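Local coordinates for glutamine amidotransferase type-2 domain-containing protein (Pseudomonas aeruginosa PAO1, PDB 1TE5) that probably hydrolyses glutamine and passes the ammonia to an acceptor, as do other class-II glutamine amidotransferases of the Ntn-hydrolase superfamily, its own acceptor being unknown, at residues V223-P228 / E233-Q238; Y190-A195 / V244-G249; V11-V16 / D219-I224. All coordinates share one frame; numbering follows the deposited sequence.

Contact 1: residues V223-P228 / E233-Q238; sequences VIATEP and ENWTLQ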
loop_
_atom_site.group_PDB
_atom_site.type_symbol
_atom_site.label_atom_id
_atom_site.label_comp_id
_atom_site.label_asym_id
_atom_site.label_seq_id
_atom_site.Cartn_x
_atom_site.Cartn_y
_atom_site.Cartn_z
ATOM N N VAL A 223 0.306 23.253 -0.346
ATOM C CA VAL A 223 0.156 22.387 -1.501
ATOM C C VAL A 223 1.390 22.574 -2.367
ATOM O O VAL A 223 1.891 23.693 -2.507
ATOM C CB VAL A 223 -1.110 22.747 -2.310
ATOM C CG1 VAL A 223 -1.292 21.765 -3.472
ATOM C CG2 VAL A 223 -2.334 22.745 -1.393
ATOM N N ILE A 224 1.919 21.471 -2.886
ATOM C CA ILE A 224 3.101 21.491 -3.748
ATOM C C ILE A 224 2.715 20.785 -5.055
ATOM O O ILE A 224 2.098 19.724 -5.031
ATOM C CB ILE A 224 4.281 20.751 -3.078
ATOM C CG1 ILE A 224 4.520 21.319 -1.677
ATOM C CG2 ILE A 224 5.538 20.903 -3.912
ATOM C CD1 ILE A 224 5.086 20.323 -0.727
ATOM N N ALA A 225 3.018 21.408 -6.189
ATOM C CA ALA A 225 2.697 20.833 -7.486
ATOM C C ALA A 225 3.831 21.118 -8.443
ATOM O O ALA A 225 4.737 21.878 -8.108
ATOM C CB ALA A 225 1.408 21.421 -8.015
ATOM N N THR A 226 3.813 20.475 -9.608
ATOM C CA THR A 226 4.854 20.693 -10.612
ATOM C C THR A 226 4.767 22.145 -11.074
ATOM O O THR A 226 5.772 22.761 -11.436
ATOM C CB THR A 226 4.707 19.727 -11.814
ATOM O OG1 THR A 226 5.178 18.423 -11.445
ATOM C CG2 THR A 226 5.495 20.220 -13.018
ATOM N N GLU A 227 3.550 22.684 -11.055
ATOM C CA GLU A 227 3.295 24.071 -11.426
ATOM C C GLU A 227 1.938 24.478 -10.873
ATOM O O GLU A 227 1.065 23.632 -10.679
ATOM C CB GLU A 227 3.345 24.260 -12.943
ATOM C CG GLU A 227 2.280 23.513 -13.717
ATOM C CD GLU A 227 2.503 23.564 -15.222
ATOM O OE1 GLU A 227 1.798 22.820 -15.939
ATOM O OE2 GLU A 227 3.379 24.333 -15.689
ATOM N N PRO A 228 1.760 25.774 -10.574
ATOM C CA PRO A 228 0.507 26.302 -10.031
ATOM C C PRO A 228 -0.731 25.688 -10.670
ATOM O O PRO A 228 -0.786 25.486 -11.885
ATOM C CB PRO A 228 0.619 27.795 -10.328
ATOM C CG PRO A 228 2.068 28.047 -10.103
ATOM C CD PRO A 228 2.721 26.870 -10.811
ATOM N N GLU A 233 -1.289 33.290 -6.922
ATOM C CA GLU A 233 -1.640 34.121 -5.780
ATOM C C GLU A 233 -0.347 34.220 -4.987
ATOM O O GLU A 233 0.494 35.093 -5.226
ATOM C CB GLU A 233 -2.693 33.430 -4.916
ATOM C CG GLU A 233 -3.694 32.597 -5.665
ATOM C CD GLU A 233 -4.582 31.822 -4.726
ATOM O OE1 GLU A 233 -5.213 32.455 -3.848
ATOM O OE2 GLU A 233 -4.634 30.577 -4.853
ATOM N N ASN A 234 -0.203 33.290 -4.049
ATOM C CA ASN A 234 0.971 33.184 -3.205
ATOM C C ASN A 234 1.804 32.029 -3.728
ATOM O O ASN A 234 2.636 31.476 -3.007
ATOM C CB ASN A 234 0.574 32.914 -1.757
ATOM C CG ASN A 234 0.270 34.178 -0.998
ATOM O OD1 ASN A 234 -0.784 34.788 -1.181
ATOM N ND2 ASN A 234 1.200 34.590 -0.140
ATOM N N TRP A 235 1.538 31.634 -4.970
ATOM C CA TRP A 235 2.283 30.545 -5.582
ATOM C C TRP A 235 3.729 30.943 -5.788
ATOM O O TRP A 235 4.043 31.798 -6.618
ATOM C CB TRP A 235 1.665 30.114 -6.916
ATOM C CG TRP A 235 0.518 29.152 -6.778
ATOM C CD1 TRP A 235 -0.808 29.455 -6.806
ATOM C CD2 TRP A 235 0.601 27.729 -6.615
ATOM N NE1 TRP A 235 -1.560 28.315 -6.673
ATOM C CE2 TRP A 235 -0.723 27.239 -6.555
ATOM C CE3 TRP A 235 1.664 26.818 -6.513
ATOM C CZ2 TRP A 235 -1.013 25.878 -6.400
ATOM C CZ3 TRP A 235 1.374 25.460 -6.358
ATOM C CH2 TRP A 235 0.045 25.007 -6.302
ATOM N N THR A 236 4.600 30.338 -4.996
ATOM C CA THR A 236 6.022 30.588 -5.080
ATOM C C THR A 236 6.621 29.543 -6.021
ATOM O O THR A 236 6.314 28.353 -5.915
ATOM C CB THR A 236 6.662 30.484 -3.688
ATOM O OG1 THR A 236 6.124 31.507 -2.840
ATOM C CG2 THR A 236 8.162 30.638 -3.773
ATOM N N LEU A 237 7.425 29.992 -6.981
ATOM C CA LEU A 237 8.056 29.080 -7.924
ATOM C C LEU A 237 9.475 28.716 -7.490
ATOM O O LEU A 237 10.273 29.584 -7.123
ATOM C CB LEU A 237 8.066 29.680 -9.332
ATOM C CG LEU A 237 6.713 30.078 -9.942
ATOM C CD1 LEU A 237 6.903 30.604 -11.354
ATOM C CD2 LEU A 237 5.771 28.898 -9.957
ATOM N N GLN A 238 9.762 27.423 -7.479
ATOM C CA GLN A 238 11.074 26.930 -7.097
ATOM C C GLN A 238 12.004 26.840 -8.306
ATOM O O GLN A 238 11.570 26.537 -9.424
ATOM C CB GLN A 238 10.964 25.556 -6.427
ATOM C CG GLN A 238 10.284 25.554 -5.066
ATOM C CD GLN A 238 10.260 24.177 -4.428
ATOM O OE1 GLN A 238 9.221 23.723 -3.956
ATOM N NE2 GLN A 238 11.407 23.508 -4.405
#
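The loop that carries the chain from strand 220-225 of the seven-stranded antiparallel sheet to one of its edge strands, 236-238, contains a proline-tryptophan CH-pi contact between P228 and W235. P228 CA stands 3.6 Å from the centroid of the six-membered ring of W235 and only 6° off the ring normal, directly over the face. The pyrrolidine ring continues across the indole toward its five-membered part, with P228 CB 3.7 Å from W235 CD2. A chi1 of -83° sets W235 CG beside its backbone N and directs the indole toward strand 220-225. The opposite face looks onto I191 of strand 188-194, so the ring is sandwiched between loop and sheet. A225 meets the indole obliquely, its CB 4.2 Å from W235 CH2. Farther along, L237 meets the CG-CD edge of the same proline, its CD2 3.8 Å from P228 CD, the two side chains crossing at about a right angle. No hydrogen bond joins the segments; instead each pairs with strand 188-194, V223 with I191 and T236 with Y190. The arrangement is that of a crossover loop linking two parallel strands over the antiparallel strand that lies between them.

Contact 2: residues Y190-A195 / V244-G249; sequences YITRRA and VLWWGG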
loop_
_atom_site.group_PDB
_atom_site.type_symbol
_atom_site.label_atom_id
_atom_site.label_comp_id
_atom_site.label_asym_id
_atom_site.label_seq_id
_atom_site.Cartn_x
_atom_site.Cartn_y
_atom_site.Cartn_z
ATOM N N TYR A 190 4.709 25.891 -4.942
ATOM C CA TYR A 190 3.915 25.665 -3.741
ATOM C C TYR A 190 3.126 26.892 -3.310
ATOM O O TYR A 190 3.341 27.992 -3.813
ATOM C CB TYR A 190 4.814 25.196 -2.586
ATOM C CG TYR A 190 5.864 26.203 -2.143
ATOM C CD1 TYR A 190 5.561 27.186 -1.193
ATOM C CD2 TYR A 190 7.163 26.161 -2.659
ATOM C CE1 TYR A 190 6.527 28.103 -0.767
ATOM C CE2 TYR A 190 8.138 27.074 -2.235
ATOM C CZ TYR A 190 7.811 28.040 -1.289
ATOM O OH TYR A 190 8.775 28.933 -0.865
ATOM N N ILE A 191 2.179 26.681 -2.407
ATOM C CA ILE A 191 1.384 27.769 -1.861
ATOM C C ILE A 191 0.873 27.401 -0.471
ATOM O O ILE A 191 0.223 26.369 -0.291
ATOM C CB ILE A 191 0.202 28.175 -2.778
ATOM C CG1 ILE A 191 -0.508 29.399 -2.188
ATOM C CG2 ILE A 191 -0.790 27.023 -2.939
ATOM C CD1 ILE A 191 -1.557 29.987 -3.087
ATOM N N THR A 192 1.190 28.242 0.508
ATOM C CA THR A 192 0.767 28.006 1.877
ATOM C C THR A 192 -0.482 28.815 2.146
ATOM O O THR A 192 -0.539 29.997 1.818
ATOM C CB THR A 192 1.839 28.445 2.876
ATOM O OG1 THR A 192 3.109 27.909 2.491
ATOM C CG2 THR A 192 1.492 27.959 4.275
ATOM N N ARG A 193 -1.475 28.185 2.756
ATOM C CA ARG A 193 -2.723 28.852 3.074
ATOM C C ARG A 193 -2.886 28.855 4.583
ATOM O O ARG A 193 -2.825 27.808 5.217
ATOM C CB ARG A 193 -3.885 28.122 2.394
ATOM C CG ARG A 193 -3.807 28.165 0.865
ATOM C CD ARG A 193 -4.645 27.081 0.203
ATOM N NE ARG A 193 -6.071 27.204 0.495
ATOM C CZ ARG A 193 -6.803 26.253 1.074
ATOM N NH1 ARG A 193 -8.098 26.451 1.294
ATOM N NH2 ARG A 193 -6.241 25.108 1.451
ATOM N N ARG A 194 -3.042 30.040 5.164
ATOM C CA ARG A 194 -3.198 30.173 6.608
ATOM C C ARG A 194 -4.605 30.556 7.014
ATOM O O ARG A 194 -5.204 31.439 6.416
ATOM C CB ARG A 194 -2.216 31.214 7.128
ATOM C CG ARG A 194 -0.795 30.803 6.907
ATOM C CD ARG A 194 0.174 31.953 6.966
ATOM N NE ARG A 194 1.507 31.485 6.606
ATOM C CZ ARG A 194 2.226 30.657 7.355
ATOM N NH1 ARG A 194 3.426 30.268 6.950
ATOM N NH2 ARG A 194 1.755 30.242 8.525
ATOM N N ALA A 195 -5.126 29.897 8.041
ATOM C CA ALA A 195 -6.469 30.181 8.529
ATOM C C ALA A 195 -6.572 31.649 8.927
ATOM O O ALA A 195 -5.636 32.218 9.495
ATOM C CB ALA A 195 -6.807 29.289 9.706
ATOM N N VAL A 244 13.183 22.060 -0.057
ATOM C CA VAL A 244 12.452 22.627 1.063
ATOM C C VAL A 244 11.984 21.472 1.931
ATOM O O VAL A 244 11.652 20.403 1.423
ATOM C CB VAL A 244 11.210 23.447 0.608
ATOM C CG1 VAL A 244 10.483 23.998 1.811
ATOM C CG2 VAL A 244 11.619 24.603 -0.295
ATOM N N LEU A 245 12.063 21.645 3.243
ATOM C CA LEU A 245 11.597 20.614 4.147
ATOM C C LEU A 245 10.376 21.189 4.821
ATOM O O LEU A 245 10.434 22.265 5.435
ATOM C CB LEU A 245 12.655 20.235 5.187
ATOM C CG LEU A 245 12.300 18.987 6.006
ATOM C CD1 LEU A 245 12.070 17.797 5.083
ATOM C CD2 LEU A 245 13.406 18.681 6.995
ATOM N N TRP A 246 9.261 20.495 4.634
ATOM C CA TRP A 246 7.987 20.885 5.196
ATOM C C TRP A 246 7.649 19.979 6.353
ATOM O O TRP A 246 8.188 18.882 6.478
ATOM C CB TRP A 246 6.887 20.757 4.141
ATOM C CG TRP A 246 7.085 21.640 2.982
ATOM C CD1 TRP A 246 7.718 21.335 1.813
ATOM C CD2 TRP A 246 6.673 23.001 2.877
ATOM N NE1 TRP A 246 7.727 22.427 0.985
ATOM C CE2 TRP A 246 7.089 23.466 1.612
ATOM C CE3 TRP A 246 5.991 23.879 3.731
ATOM C CZ2 TRP A 246 6.843 24.779 1.173
ATOM C CZ3 TRP A 246 5.745 25.186 3.296
ATOM C CH2 TRP A 246 6.172 25.620 2.026
ATOM N N TRP A 247 6.763 20.466 7.205
ATOM C CA TRP A 247 6.282 19.734 8.362
ATOM C C TRP A 247 5.253 20.663 8.974
ATOM O O TRP A 247 5.571 21.810 9.311
ATOM C CB TRP A 247 7.420 19.436 9.349
ATOM C CG TRP A 247 7.067 18.400 10.380
ATOM C CD1 TRP A 247 5.828 17.880 10.630
ATOM C CD2 TRP A 247 7.962 17.743 11.284
ATOM N NE1 TRP A 247 5.895 16.941 11.628
ATOM C CE2 TRP A 247 7.194 16.841 12.051
ATOM C CE3 TRP A 247 9.338 17.834 11.523
ATOM C CZ2 TRP A 247 7.758 16.026 13.036
ATOM C CZ3 TRP A 247 9.898 17.022 12.499
ATOM C CH2 TRP A 247 9.108 16.133 13.246
ATOM N N GLY A 248 4.021 20.177 9.099
ATOM C CA GLY A 248 2.955 20.991 9.650
ATOM C C GLY A 248 2.600 22.185 8.770
ATOM O O GLY A 248 2.051 23.177 9.250
ATOM N N GLY A 249 2.879 22.072 7.474
ATOM C CA GLY A 249 2.590 23.148 6.543
ATOM C C GLY A 249 3.582 24.291 6.632
ATOM O O GLY A 249 3.478 25.268 5.897
#
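W246 and Y190 bury the most surface here, and they meet as a T-shaped pair: the benzo edge of the indole is directed at one face of the phenol ring. Their six-membered rings have centroids 5.0 Å apart and planes inclined at 70°. W246 CZ2 lies above the rim of the phenol, 3.6 Å from Y190 CD1, and the adjoining W246 CH2 also touches this side of the ring. Y190 takes the chi1 of 63° that places CG between its backbone N and carbonyl carbon, presenting the ring face to the tryptophan. The pair bridges the seven-stranded sheet, through strand 188-194, and the six-stranded sheet, through strand 243-247, the two central layers of the alpha-beta-beta-alpha sandwich of Ntn hydrolases. Two residues along from Y190, T192 comes up to the same indole obliquely, its OG1 3.9 Å from W246 CH2. That hydroxyl is hydrogen-bonded to T222 OG1, which also bonds G249 O, so two threonines of the seven-stranded sheet are linked to the turn that follows strand 243-247. The methyl of T192 packs against the same turn, with CG2 3.7 Å from G249 O, and the R194 guanidinium, salt-bridged to E250, lies with one face over this methyl.

Contact 3: residues V11-V16 / D219-I224; sequences VPTDIV and DVVTVI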
loop_
_atom_site.group_PDB
_atom_site.type_symbol
_atom_site.label_atom_id
_atom_site.label_comp_id
_atom_site.label_asym_id
_atom_site.label_seq_id
_atom_site.Cartn_x
_atom_site.Cartn_y
_atom_site.Cartn_z
ATOM N N VAL A 11 -3.078 19.849 10.589
ATOM C CA VAL A 11 -4.306 19.236 11.078
ATOM C C VAL A 11 -4.750 18.313 9.956
ATOM O O VAL A 11 -4.377 18.530 8.806
ATOM C CB VAL A 11 -5.434 20.271 11.300
ATOM C CG1 VAL A 11 -5.202 21.044 12.561
ATOM C CG2 VAL A 11 -5.545 21.207 10.107
ATOM N N PRO A 12 -5.457 17.217 10.278
ATOM C CA PRO A 12 -5.899 16.329 9.190
ATOM C C PRO A 12 -6.934 17.059 8.307
ATOM O O PRO A 12 -8.049 17.329 8.748
ATOM C CB PRO A 12 -6.522 15.156 9.953
ATOM C CG PRO A 12 -5.748 15.144 11.249
ATOM C CD PRO A 12 -5.711 16.604 11.593
ATOM N N THR A 13 -6.562 17.374 7.067
ATOM C CA THR A 13 -7.468 18.106 6.174
ATOM C C THR A 13 -8.023 17.293 5.004
ATOM O O THR A 13 -7.397 16.343 4.526
ATOM C CB THR A 13 -6.852 19.448 5.627
ATOM O OG1 THR A 13 -6.211 19.236 4.365
ATOM C CG2 THR A 13 -5.841 20.023 6.600
ATOM N N ASP A 14 -9.230 17.667 4.583
ATOM C CA ASP A 14 -9.920 17.017 3.471
ATOM C C ASP A 14 -9.309 17.342 2.115
ATOM O O ASP A 14 -8.886 18.476 1.872
ATOM C CB ASP A 14 -11.389 17.436 3.451
ATOM C CG ASP A 14 -12.168 16.882 4.615
ATOM O OD1 ASP A 14 -12.157 15.644 4.805
ATOM O OD2 ASP A 14 -12.800 17.688 5.333
ATOM N N ILE A 15 -9.279 16.337 1.242
ATOM C CA ILE A 15 -8.765 16.468 -0.120
ATOM C C ILE A 15 -9.616 15.563 -1.018
ATOM O O ILE A 15 -9.519 14.337 -0.933
ATOM C CB ILE A 15 -7.302 15.996 -0.244
ATOM C CG1 ILE A 15 -6.420 16.694 0.774
ATOM C CG2 ILE A 15 -6.771 16.308 -1.627
ATOM C CD1 ILE A 15 -4.967 16.346 0.623
ATOM N N VAL A 16 -10.473 16.145 -1.849
ATOM C CA VAL A 16 -11.283 15.321 -2.732
ATOM C C VAL A 16 -10.717 15.288 -4.147
ATOM O O VAL A 16 -10.497 16.332 -4.771
ATOM C CB VAL A 16 -12.771 15.758 -2.768
ATOM C CG1 VAL A 16 -13.333 15.872 -1.371
ATOM C CG2 VAL A 16 -12.936 17.054 -3.512
ATOM N N ASP A 219 -5.157 26.685 11.399
ATOM C CA ASP A 219 -4.799 25.816 10.286
ATOM C C ASP A 219 -3.737 26.401 9.353
ATOM O O ASP A 219 -3.708 27.602 9.071
ATOM C CB ASP A 219 -6.031 25.484 9.448
ATOM C CG ASP A 219 -6.946 24.487 10.113
ATOM O OD1 ASP A 219 -7.755 23.871 9.388
ATOM O OD2 ASP A 219 -6.866 24.306 11.347
ATOM N N VAL A 220 -2.864 25.531 8.874
ATOM C CA VAL A 220 -1.831 25.906 7.921
ATOM C C VAL A 220 -1.717 24.694 6.999
ATOM O O VAL A 220 -1.454 23.579 7.458
ATOM C CB VAL A 220 -0.445 26.198 8.587
ATOM C CG1 VAL A 220 0.600 26.547 7.515
ATOM C CG2 VAL A 220 -0.552 27.328 9.589
ATOM N N VAL A 221 -2.016 24.897 5.719
ATOM C CA VAL A 221 -1.936 23.819 4.744
ATOM C C VAL A 221 -1.198 24.279 3.497
ATOM O O VAL A 221 -1.531 25.307 2.907
ATOM C CB VAL A 221 -3.341 23.201 4.420
ATOM C CG1 VAL A 221 -4.447 23.945 5.138
ATOM C CG2 VAL A 221 -3.596 23.157 2.928
ATOM N N THR A 222 -0.180 23.510 3.128
ATOM C CA THR A 222 0.649 23.800 1.970
ATOM C C THR A 222 0.485 22.770 0.876
ATOM O O THR A 222 0.497 21.570 1.130
ATOM C CB THR A 222 2.123 23.850 2.355
ATOM O OG1 THR A 222 2.338 24.979 3.201
ATOM C CG2 THR A 222 3.018 23.960 1.116
ATOM N N VAL A 223 0.306 23.253 -0.346
ATOM C CA VAL A 223 0.156 22.387 -1.501
ATOM C C VAL A 223 1.390 22.574 -2.367
ATOM O O VAL A 223 1.891 23.693 -2.507
ATOM C CB VAL A 223 -1.110 22.747 -2.310
ATOM C CG1 VAL A 223 -1.292 21.765 -3.472
ATOM C CG2 VAL A 223 -2.334 22.745 -1.393
ATOM N N ILE A 224 1.919 21.471 -2.886
ATOM C CA ILE A 224 3.101 21.491 -3.748
ATOM C C ILE A 224 2.715 20.785 -5.055
ATOM O O ILE A 224 2.098 19.724 -5.031
ATOM C CB ILE A 224 4.281 20.751 -3.078
ATOM C CG1 ILE A 224 4.520 21.319 -1.677
ATOM C CG2 ILE A 224 5.538 20.903 -3.912
ATOM C CD1 ILE A 224 5.086 20.323 -0.727
#
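Van der Waals contact between V11 and D219 accounts for most of this interface. A methyl of V11 rests over one face of the D219 carboxylate: CG2 is 3.5 Å from D219 OD1 and 3.6 Å from D219 CG, nearly equal spacings that place it above the flat group and not beyond either oxygen. The second methyl is more distant, V11 CG1 lying 3.9 Å from D219 OD2. With chi1 at -77°, V11 sets CG1 beside its backbone N and CG2 between N and the carbonyl carbon, which turns the latter toward the aspartate; the two side chains cross at about a right angle. A looser apolar approach follows two residues on, where T13 CG2 and V221 CG1 are 4.4 Å apart. V221 has a chi1 of 4°, almost eclipsing CG1 with the backbone N, a conformation that is probably strained if modelled correctly.

Hydrogen bonding runs beside the contact and not across it. D219 OD1 accepts from the backbone N of T215, and D219 OD2 is bonded to T216 OG1, so both oxygens are bonded to the loop just before the strand, while V11 covers one face. The backbone pairings also diverge: V221 pairs with R193 in the seven-stranded sheet, and T13 with S71 in the four-stranded one. The chain turns a corner at V11, passing from strand 4-9, the neighbour of 220-225, into strand 12-19 of the other sheet, so the contact lies at the corner where the two sheets diverge.

Chemically, the aspartate is buried with hydrogen bonds at both oxygens and aliphatic carbon over one face. Those bonds probably compensate much of the cost of burying its charge, leaving the hold between the two segments to shape and dispersion.

The three contacts gather round strands 188-194 and 220-225, neighbours in the seven-stranded sheet. Contacts 2 and 3 are closest, their centres about 9 Å apart, and are joined by main-chain bonds, R193 N to V221 O and A195 N to D219 O, each 2.9 Å. Contacts 1 and 2, about 11 Å between centres, lie on opposite faces of the sheet at strand 188-194, contact 1 on the I191 side and contact 2 on the Y190 and T192 side; T236 N to Y190 O, also 2.9 Å, links them. Contacts 1 and 3, about 14 Å between centres, share V223 and I224. Along the chain, contact 1 is nested inside the loop closed by contact 2, whereas the segments of contacts 2 and 3 alternate.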